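Local coordinates for (S)-2-haloacid dehalogenase IVA (Burkholderia cepacia, PDB 2NO4), which hydrolyses short-chain (S)-2-haloalkanoic acids to the corresponding (R)-2-hydroxyalkanoic acids, releasing halide and inverting the configuration of the carbon attacked, at residues 165-170 with 197-202; 13-18 with 178-183; 159-164 with 188-193. All coordinates share one frame; numbering follows the deposited sequence.

Contact 1 (165-170 with 197-202); sequences RIYQFA and FGFNTV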
loop_
_atom_site.group_PDB
_atom_site.type_symbol
_atom_site.label_atom_id
_atom_site.label_comp_id
_atom_site.label_asym_id
_atom_site.label_seq_id
_atom_site.Cartn_x
_atom_site.Cartn_y
_atom_site.Cartn_z
ATOM N N ARG B 165 9.541 14.897 0.620
ATOM C CA ARG B 165 9.763 15.912 -0.428
ATOM C C ARG B 165 8.478 16.543 -0.955
ATOM O O ARG B 165 8.501 17.700 -1.358
ATOM C CB ARG B 165 10.619 15.397 -1.606
ATOM C CG ARG B 165 12.033 14.942 -1.202
ATOM C CD ARG B 165 12.094 13.428 -1.315
ATOM N NE ARG B 165 12.825 13.069 -2.481
ATOM C CZ ARG B 165 12.918 11.878 -3.060
ATOM N NH1 ARG B 165 12.236 10.792 -2.692
ATOM N NH2 ARG B 165 13.710 11.826 -4.106
ATOM N N ILE B 166 7.363 15.800 -0.956
ATOM C CA ILE B 166 6.091 16.376 -1.398
ATOM C C ILE B 166 5.501 17.430 -0.436
ATOM O O ILE B 166 4.954 18.443 -0.890
ATOM C CB ILE B 166 5.037 15.324 -1.845
ATOM C CG1 ILE B 166 3.904 16.037 -2.610
ATOM C CG2 ILE B 166 4.515 14.529 -0.635
ATOM C CD1 ILE B 166 2.786 15.097 -3.147
ATOM N N TYR B 167 5.608 17.195 0.874
ATOM C CA TYR B 167 5.219 18.177 1.882
ATOM C C TYR B 167 6.145 19.407 1.828
ATOM O O TYR B 167 5.681 20.535 1.989
ATOM C CB TYR B 167 5.176 17.540 3.296
ATOM C CG TYR B 167 4.300 16.286 3.303
ATOM C CD1 TYR B 167 2.912 16.387 3.081
ATOM C CD2 TYR B 167 4.859 15.012 3.482
ATOM C CE1 TYR B 167 2.088 15.255 3.061
ATOM C CE2 TYR B 167 4.031 13.848 3.451
ATOM C CZ TYR B 167 2.643 13.998 3.250
ATOM O OH TYR B 167 1.799 12.909 3.197
ATOM N N GLN B 168 7.443 19.178 1.603
ATOM C CA GLN B 168 8.435 20.260 1.454
ATOM C C GLN B 168 8.119 21.136 0.242
ATOM O O GLN B 168 8.214 22.357 0.327
ATOM C CB GLN B 168 9.865 19.699 1.344
ATOM C CG GLN B 168 10.977 20.771 1.276
ATOM C CD GLN B 168 10.992 21.644 2.513
ATOM O OE1 GLN B 168 10.838 22.854 2.427
ATOM N NE2 GLN B 168 11.160 21.042 3.663
ATOM N N PHE B 169 7.748 20.502 -0.869
ATOM C CA PHE B 169 7.262 21.187 -2.079
ATOM C C PHE B 169 6.145 22.214 -1.778
ATOM O O PHE B 169 6.169 23.330 -2.316
ATOM C CB PHE B 169 6.803 20.150 -3.132
ATOM C CG PHE B 169 6.312 20.751 -4.433
ATOM C CD1 PHE B 169 7.200 21.388 -5.321
ATOM C CD2 PHE B 169 4.965 20.661 -4.797
ATOM C CE1 PHE B 169 6.727 21.934 -6.553
ATOM C CE2 PHE B 169 4.501 21.213 -6.006
ATOM C CZ PHE B 169 5.381 21.843 -6.877
ATOM N N ALA B 170 5.174 21.831 -0.939
ATOM C CA ALA B 170 4.094 22.724 -0.502
ATOM C C ALA B 170 4.636 23.942 0.273
ATOM O O ALA B 170 4.209 25.065 0.032
ATOM C CB ALA B 170 3.034 21.926 0.370
ATOM N N PHE B 197 6.696 15.028 8.896
ATOM C CA PHE B 197 7.320 16.188 8.261
ATOM C C PHE B 197 7.267 17.460 9.131
ATOM O O PHE B 197 8.212 18.282 9.121
ATOM C CB PHE B 197 6.695 16.446 6.871
ATOM C CG PHE B 197 7.260 17.662 6.178
ATOM C CD1 PHE B 197 8.503 17.590 5.546
ATOM C CD2 PHE B 197 6.564 18.873 6.189
ATOM C CE1 PHE B 197 9.081 18.715 4.930
ATOM C CE2 PHE B 197 7.103 20.005 5.566
ATOM C CZ PHE B 197 8.376 19.927 4.948
ATOM N N GLY B 198 6.185 17.644 9.888
ATOM C CA GLY B 198 6.068 18.832 10.746
ATOM C C GLY B 198 4.843 19.725 10.577
ATOM O O GLY B 198 4.727 20.737 11.280
ATOM N N PHE B 199 3.932 19.385 9.659
ATOM C CA PHE B 199 2.661 20.150 9.554
ATOM C C PHE B 199 1.805 19.877 10.776
ATOM O O PHE B 199 1.957 18.843 11.379
ATOM C CB PHE B 199 1.834 19.727 8.355
ATOM C CG PHE B 199 2.402 20.124 7.020
ATOM C CD1 PHE B 199 3.342 21.151 6.898
ATOM C CD2 PHE B 199 1.963 19.468 5.871
ATOM C CE1 PHE B 199 3.848 21.535 5.610
ATOM C CE2 PHE B 199 2.445 19.823 4.587
ATOM C CZ PHE B 199 3.385 20.885 4.463
ATOM N N ASN B 200 0.911 20.815 11.125
ATOM C CA ASN B 200 -0.116 20.590 12.161
ATOM C C ASN B 200 -1.264 19.801 11.536
ATOM O O ASN B 200 -1.950 20.296 10.639
ATOM C CB ASN B 200 -0.614 21.928 12.741
ATOM C CG ASN B 200 0.528 22.758 13.327
ATOM O OD1 ASN B 200 1.042 22.440 14.397
ATOM N ND2 ASN B 200 0.950 23.801 12.606
ATOM N N THR B 201 -1.479 18.574 12.006
ATOM C CA THR B 201 -2.375 17.658 11.300
ATOM C C THR B 201 -3.767 17.562 11.903
ATOM O O THR B 201 -3.938 17.476 13.115
ATOM C CB THR B 201 -1.746 16.248 11.162
ATOM O OG1 THR B 201 -1.305 15.823 12.452
ATOM C CG2 THR B 201 -0.547 16.328 10.219
ATOM N N VAL B 202 -4.751 17.564 11.024
ATOM C CA VAL B 202 -6.143 17.398 11.410
ATOM C C VAL B 202 -6.760 16.315 10.547
ATOM O O VAL B 202 -6.800 16.419 9.307
ATOM C CB VAL B 202 -6.929 18.697 11.237
ATOM C CG1 VAL B 202 -8.455 18.456 11.535
ATOM C CG2 VAL B 202 -6.302 19.808 12.097
#
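Tyr167 meets Phe197 through a CH-pi contact, its CB lying over one face of the phenylalanine ring, 3.7 Å from the Phe197 centroid and 22° off the normal. Beyond that point the Tyr167 and Phe197 side chains run antiparallel alongside one another. With CG placed anti to the carbonyl carbon (chi1 -53°), the tyrosine ring runs on past Phe197 toward the active site, where its hydroxyl is hydrogen-bonded to Asp190; Tyr167 is thought to be important for catalysis. Gln168 adds its backbone N to the face of Phe197 that Tyr167 CB occupies, and Gln168 CB lies 3.8 Å from Phe197 CE1.

The elements joined here belong to a Rossmann-like, HAD-type domain: helix 164-174 packs against the C-terminal end of helix 188-197 and the turn that follows, which leads into strand 200-204. Gly198, with positive phi, is the C-prime residue of a Schellman motif that ends the second helix between the two phenylalanines, Phe199 N reaching back to Ala194 O.

Phe199 supplies the other aromatic contacts. Phe199 CE2 comes within 3.8 Å of Tyr167 CD1, the two rings meeting obliquely with planes at 86°. Phe199 CZ approaches Tyr167 O at 3.4 Å and also takes the methyl of Ala170 near the ring plane, with CZ 4.2 Å from Ala170 CB. Leu127 of strand 123-128 touches both Tyr167 and Ala170.

Contact 2 (13-18 with 178-183); sequences SLRACV and PNEVCF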
loop_
_atom_site.group_PDB
_atom_site.type_symbol
_atom_site.label_atom_id
_atom_site.label_comp_id
_atom_site.label_asym_id
_atom_site.label_seq_id
_atom_site.Cartn_x
_atom_site.Cartn_y
_atom_site.Cartn_z
ATOM N N SER B 13 -1.103 30.843 14.700
ATOM C CA SER B 13 -0.016 31.503 13.959
ATOM C C SER B 13 0.059 30.791 12.597
ATOM O O SER B 13 1.094 30.796 11.897
ATOM C CB SER B 13 1.309 31.365 14.698
ATOM O OG SER B 13 1.432 30.056 15.229
ATOM N N LEU B 14 -1.066 30.178 12.238
ATOM C CA LEU B 14 -1.183 29.420 11.013
ATOM C C LEU B 14 -1.387 30.374 9.844
ATOM O O LEU B 14 -2.119 31.357 9.941
ATOM C CB LEU B 14 -2.338 28.414 11.121
ATOM C CG LEU B 14 -2.180 27.319 12.185
ATOM C CD1 LEU B 14 -3.485 26.555 12.370
ATOM C CD2 LEU B 14 -1.067 26.380 11.842
ATOM N N ARG B 15 -0.718 30.102 8.741
ATOM C CA ARG B 15 -0.887 30.923 7.560
ATOM C C ARG B 15 -1.637 30.165 6.461
ATOM O O ARG B 15 -2.304 30.773 5.638
ATOM C CB ARG B 15 0.462 31.453 7.068
ATOM C CG ARG B 15 1.251 32.268 8.116
ATOM C CD ARG B 15 1.910 33.526 7.489
ATOM N NE ARG B 15 3.052 33.243 6.593
ATOM C CZ ARG B 15 3.074 33.417 5.259
ATOM N NH1 ARG B 15 2.019 33.871 4.591
ATOM N NH2 ARG B 15 4.175 33.129 4.578
ATOM N N ALA B 16 -1.554 28.831 6.460
ATOM C CA ALA B 16 -2.126 28.059 5.354
ATOM C C ALA B 16 -2.878 26.833 5.842
ATOM O O ALA B 16 -2.462 26.197 6.806
ATOM C CB ALA B 16 -1.024 27.661 4.327
ATOM N N CYS B 17 -4.002 26.552 5.176
ATOM C CA CYS B 17 -4.752 25.301 5.316
ATOM C C CYS B 17 -4.527 24.545 4.052
ATOM O O CYS B 17 -4.904 24.991 2.979
ATOM C CB CYS B 17 -6.253 25.555 5.528
ATOM S SG CYS B 17 -6.577 26.391 7.128
ATOM N N VAL B 18 -3.840 23.411 4.184
ATOM C CA VAL B 18 -3.484 22.594 3.045
ATOM C C VAL B 18 -4.273 21.285 3.134
ATOM O O VAL B 18 -4.237 20.581 4.173
ATOM C CB VAL B 18 -1.941 22.335 2.988
ATOM C CG1 VAL B 18 -1.631 21.460 1.793
ATOM C CG2 VAL B 18 -1.175 23.680 2.882
ATOM N N PRO B 178 6.770 24.640 7.847
ATOM C CA PRO B 178 5.900 23.522 8.241
ATOM C C PRO B 178 4.967 23.870 9.380
ATOM O O PRO B 178 3.801 23.546 9.318
ATOM C CB PRO B 178 6.886 22.427 8.656
ATOM C CG PRO B 178 8.111 22.727 7.837
ATOM C CD PRO B 178 8.186 24.220 7.722
ATOM N N ASN B 179 5.459 24.535 10.416
ATOM C CA ASN B 179 4.574 24.834 11.536
ATOM C C ASN B 179 3.539 25.945 11.337
ATOM O O ASN B 179 2.774 26.232 12.237
ATOM C CB ASN B 179 5.355 25.010 12.849
ATOM C CG ASN B 179 6.076 26.340 12.944
ATOM O OD1 ASN B 179 6.034 27.184 12.037
ATOM N ND2 ASN B 179 6.760 26.534 14.063
ATOM N N GLU B 180 3.510 26.555 10.154
ATOM C CA GLU B 180 2.479 27.539 9.800
ATOM C C GLU B 180 1.376 26.928 8.956
ATOM O O GLU B 180 0.451 27.633 8.494
ATOM C CB GLU B 180 3.091 28.689 9.026
ATOM C CG GLU B 180 4.159 29.417 9.798
ATOM C CD GLU B 180 4.777 30.523 8.986
ATOM O OE1 GLU B 180 5.306 30.266 7.890
ATOM O OE2 GLU B 180 4.723 31.667 9.464
ATOM N N VAL B 181 1.486 25.613 8.754
ATOM C CA VAL B 181 0.514 24.826 7.995
ATOM C C VAL B 181 -0.405 23.961 8.896
ATOM O O VAL B 181 0.054 23.185 9.737
ATOM C CB VAL B 181 1.235 23.960 6.945
ATOM C CG1 VAL B 181 0.261 22.935 6.247
ATOM C CG2 VAL B 181 1.943 24.864 5.921
ATOM N N CYS B 182 -1.702 24.133 8.693
ATOM C CA CYS B 182 -2.689 23.155 9.124
ATOM C C CYS B 182 -2.987 22.195 7.953
ATOM O O CYS B 182 -3.541 22.566 6.908
ATOM C CB CYS B 182 -3.971 23.842 9.613
ATOM S SG CYS B 182 -5.209 22.637 10.202
ATOM N N PHE B 183 -2.606 20.943 8.150
ATOM C CA PHE B 183 -2.733 19.952 7.095
ATOM C C PHE B 183 -3.943 19.072 7.354
ATOM O O PHE B 183 -4.033 18.434 8.411
ATOM C CB PHE B 183 -1.477 19.076 6.958
ATOM C CG PHE B 183 -1.545 18.112 5.756
ATOM C CD1 PHE B 183 -1.231 18.580 4.489
ATOM C CD2 PHE B 183 -1.950 16.777 5.905
ATOM C CE1 PHE B 183 -1.296 17.742 3.345
ATOM C CE2 PHE B 183 -2.003 15.910 4.775
ATOM C CZ PHE B 183 -1.673 16.400 3.501
HETATM O O HOH W 1 3.535 32.211 11.903
#
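Two neighbouring strands of the parallel sheet at the heart of the HAD-type Rossmann-like fold, 16-19 and 181-185, come together here, paired in parallel through Ala16 with Val181, Cys17 with Cys182 and Val18 with Phe183. The axes of 16-18 and 181-183 approach to 4.7 Å at an angle of 23°. Strand 16-19 ends just before the nucleophile Asp20.

The backbone pairing begins at Glu180 O, which accepts two N-H groups: Arg15 N at 2.7 Å, on a lone pair in the carbonyl plane, and Ala16 N at 3.1 Å in the same plane. From there the bonds alternate between strands, with Cys182 N giving to Ala16 O and Val18 N to Cys182 O, each at an N-H...O angle of 160° or a little more. CA-H...O contacts, such as Phe183 CA to Val18 O, fill in between them.

On one face of the sheet Val18 bridges two partners. Its CG2, anti to the carbonyl carbon, is 3.7 Å from Val181 CG1, while its CG1, anti to the backbone N, touches Phe183 CD1 at 4.0 Å. The other face carries Cys17 and Cys182, and Leu14 CD1 lies 3.9 Å from Cys182 CB; Leu232 of helix 228-232 packs on Leu14 and both cysteines.

At the edge of the pairing the Arg15 and Glu180 side chains run alongside each other, with a long salt bridge of 3.7 Å from Arg15 NE to Glu180 OE2. The guanidinium and carboxylate planes are 78° apart, with Glu180 OE2 near the guanidinium plane. Glu180 OE1 instead bonds Asn177 N, and a water donates to both Ser13 O and Glu180 OE2, at 2.8 Å from each.

Contact 3 (159-164 with 188-193); sequences IYKPDP and AWDLGG. With SO4 (sulfate ion), chain H.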
loop_
_atom_site.group_PDB
_atom_site.type_symbol
_atom_site.label_atom_id
_atom_site.label_comp_id
_atom_site.label_asym_id
_atom_site.label_seq_id
_atom_site.Cartn_x
_atom_site.Cartn_y
_atom_site.Cartn_z
ATOM N N ILE B 159 7.068 12.270 -7.379
ATOM C CA ILE B 159 7.297 11.675 -6.069
ATOM C C ILE B 159 5.951 11.711 -5.318
ATOM O O ILE B 159 5.373 12.780 -5.162
ATOM C CB ILE B 159 8.307 12.528 -5.261
ATOM C CG1 ILE B 159 9.710 12.453 -5.879
ATOM C CG2 ILE B 159 8.400 12.033 -3.795
ATOM C CD1 ILE B 159 10.645 13.426 -5.238
ATOM N N TYR B 160 5.477 10.555 -4.848
ATOM C CA TYR B 160 4.179 10.478 -4.170
ATOM C C TYR B 160 4.265 10.625 -2.652
ATOM O O TYR B 160 5.310 10.383 -2.061
ATOM C CB TYR B 160 3.506 9.152 -4.525
ATOM C CG TYR B 160 2.906 9.128 -5.915
ATOM C CD1 TYR B 160 3.375 8.244 -6.882
ATOM C CD2 TYR B 160 1.831 9.976 -6.248
ATOM C CE1 TYR B 160 2.783 8.193 -8.134
ATOM C CE2 TYR B 160 1.240 9.913 -7.493
ATOM C CZ TYR B 160 1.721 9.036 -8.418
ATOM O OH TYR B 160 1.163 8.996 -9.648
ATOM N N LYS B 161 3.154 11.022 -2.035
ATOM C CA LYS B 161 3.021 10.977 -0.581
ATOM C C LYS B 161 3.218 9.507 -0.144
ATOM O O LYS B 161 2.890 8.599 -0.917
ATOM C CB LYS B 161 1.606 11.417 -0.190
ATOM C CG LYS B 161 1.268 12.848 -0.484
ATOM C CD LYS B 161 -0.257 12.968 -0.457
ATOM C CE LYS B 161 -0.714 14.402 -0.362
ATOM N NZ LYS B 161 -2.227 14.443 -0.123
ATOM N N PRO B 162 3.674 9.271 1.103
ATOM C CA PRO B 162 4.032 10.260 2.159
ATOM C C PRO B 162 5.527 10.635 2.220
ATOM O O PRO B 162 6.054 10.881 3.312
ATOM C CB PRO B 162 3.645 9.518 3.449
ATOM C CG PRO B 162 3.826 8.050 3.126
ATOM C CD PRO B 162 3.749 7.880 1.616
ATOM N N ASP B 163 6.211 10.604 1.076
ATOM C CA ASP B 163 7.627 10.967 1.005
ATOM C C ASP B 163 7.713 12.428 1.417
ATOM O O ASP B 163 6.927 13.228 0.904
ATOM C CB ASP B 163 8.124 10.855 -0.444
ATOM C CG ASP B 163 9.605 11.067 -0.561
ATOM O OD1 ASP B 163 10.086 12.206 -0.346
ATOM O OD2 ASP B 163 10.308 10.075 -0.800
ATOM N N PRO B 164 8.638 12.774 2.350
ATOM C CA PRO B 164 8.662 14.165 2.821
ATOM C C PRO B 164 8.887 15.237 1.733
ATOM O O PRO B 164 8.460 16.379 1.935
ATOM C CB PRO B 164 9.796 14.171 3.846
ATOM C CG PRO B 164 10.704 12.931 3.433
ATOM C CD PRO B 164 9.663 11.951 3.027
ATOM N N ALA B 188 -5.055 8.303 6.764
ATOM C CA ALA B 188 -4.141 8.169 7.899
ATOM C C ALA B 188 -2.649 8.146 7.531
ATOM O O ALA B 188 -1.850 8.686 8.273
ATOM C CB ALA B 188 -4.521 6.943 8.778
ATOM N N TRP B 189 -2.289 7.532 6.392
ATOM C CA TRP B 189 -0.898 7.453 5.928
ATOM C C TRP B 189 -0.363 8.875 5.534
ATOM O O TRP B 189 0.797 9.185 5.707
ATOM C CB TRP B 189 -0.776 6.434 4.742
ATOM C CG TRP B 189 -1.796 6.610 3.672
ATOM C CD1 TRP B 189 -2.989 5.955 3.583
ATOM C CD2 TRP B 189 -1.771 7.553 2.570
ATOM N NE1 TRP B 189 -3.705 6.410 2.511
ATOM C CE2 TRP B 189 -2.991 7.387 1.863
ATOM C CE3 TRP B 189 -0.836 8.510 2.109
ATOM C CZ2 TRP B 189 -3.337 8.156 0.719
ATOM C CZ3 TRP B 189 -1.187 9.293 0.943
ATOM C CH2 TRP B 189 -2.419 9.092 0.272
ATOM N N ASP B 190 -1.255 9.698 5.017
ATOM C CA ASP B 190 -0.984 11.052 4.572
ATOM C C ASP B 190 -0.808 11.951 5.802
ATOM O O ASP B 190 0.125 12.759 5.851
ATOM C CB ASP B 190 -2.159 11.505 3.695
ATOM C CG ASP B 190 -1.915 12.846 2.979
ATOM O OD1 ASP B 190 -0.744 13.293 2.842
ATOM O OD2 ASP B 190 -2.948 13.438 2.542
ATOM N N LEU B 191 -1.677 11.800 6.798
ATOM C CA LEU B 191 -1.483 12.456 8.114
ATOM C C LEU B 191 -0.169 12.000 8.792
ATOM O O LEU B 191 0.497 12.793 9.420
ATOM C CB LEU B 191 -2.687 12.250 9.048
ATOM C CG LEU B 191 -4.002 12.792 8.451
ATOM C CD1 LEU B 191 -5.167 11.987 9.006
ATOM C CD2 LEU B 191 -4.153 14.298 8.691
ATOM N N GLY B 192 0.159 10.717 8.689
ATOM C CA GLY B 192 1.411 10.199 9.228
ATOM C C GLY B 192 2.608 10.881 8.595
ATOM O O GLY B 192 3.462 11.377 9.308
ATOM N N GLY B 193 2.629 10.947 7.255
ATOM C CA GLY B 193 3.699 11.614 6.528
ATOM C C GLY B 193 3.804 13.108 6.797
ATOM O O GLY B 193 4.907 13.609 7.056
HETATM S S SO4 H . -4.536 12.653 -2.729
HETATM O O1 SO4 H . -5.386 13.795 -2.974
HETATM O O2 SO4 H . -4.509 11.753 -3.878
HETATM O O3 SO4 H . -3.202 13.038 -2.329
HETATM O O4 SO4 H . -5.188 11.955 -1.624
HETATM O O HOH W 2 6.905 12.589 5.434
#
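Lys161, thought to be important for catalysis, reaches across to helix 188-197 along its whole length, beginning with CB, which abuts the edge of the Trp189 indole 3.7 Å from CZ3. CG runs on beside the carboxylate of Asp190, and Lys161 CD and CE each lie 3.4 Å from Asp190 OD1. An extended chain beyond CG delivers NZ to Asp190 OD2 at 2.9 Å, a salt bridge that meets the oxygen from 40° above the carboxylate plane. Asp190 OD1 is also hydrogen-bonded to Tyr167 OH, and OD2 to Ser185 OG. NZ donates to sulfate O3 at 2.8 Å and pairs with the nucleophile Asp20. This sulfate, probably from the crystallisation liquor, is also bound by Ser128 and Asn129 of the haloacid site, consistent with its marking the substrate pocket.

Pro162, behind a cis peptide bond, sets CB 3.6 Å from Trp189 O and 3.7 Å from Gly193 CA; the absence of a side chain at Gly193 lets the proline in this close. Leu63 of the second subunit packs on Pro162. Pro162 also packs on Trp59 of helix 43-63, the loop leads into helix 164-174, and Leu127 O of strand 123-128 binds Lys161 NZ.

How the contacts relate
The three contacts lie near the catalytic end of the sheet. Contacts 1 and 3, with centres about 8 Å apart, are joined by Tyr167 OH, which is 2.6 Å from Asp190 OD1, a probable hydrogen bond, so that Tyr167 and Lys161 both engage the Asp190 carboxylate. Contacts 1 and 2, about 9 Å between centres, share the sheet: Asn200 O lies 2.7 Å from Phe183 N, a probable hydrogen bond between adjacent strands. Contact 2 sits farther from contact 3, about 16 Å between centres, yet its Phe183 CZ comes 3.3 Å from Asp190 OD1. Phe183 CZ also lies 4.2 Å from Lys161 NZ, the atom that binds the sulfate.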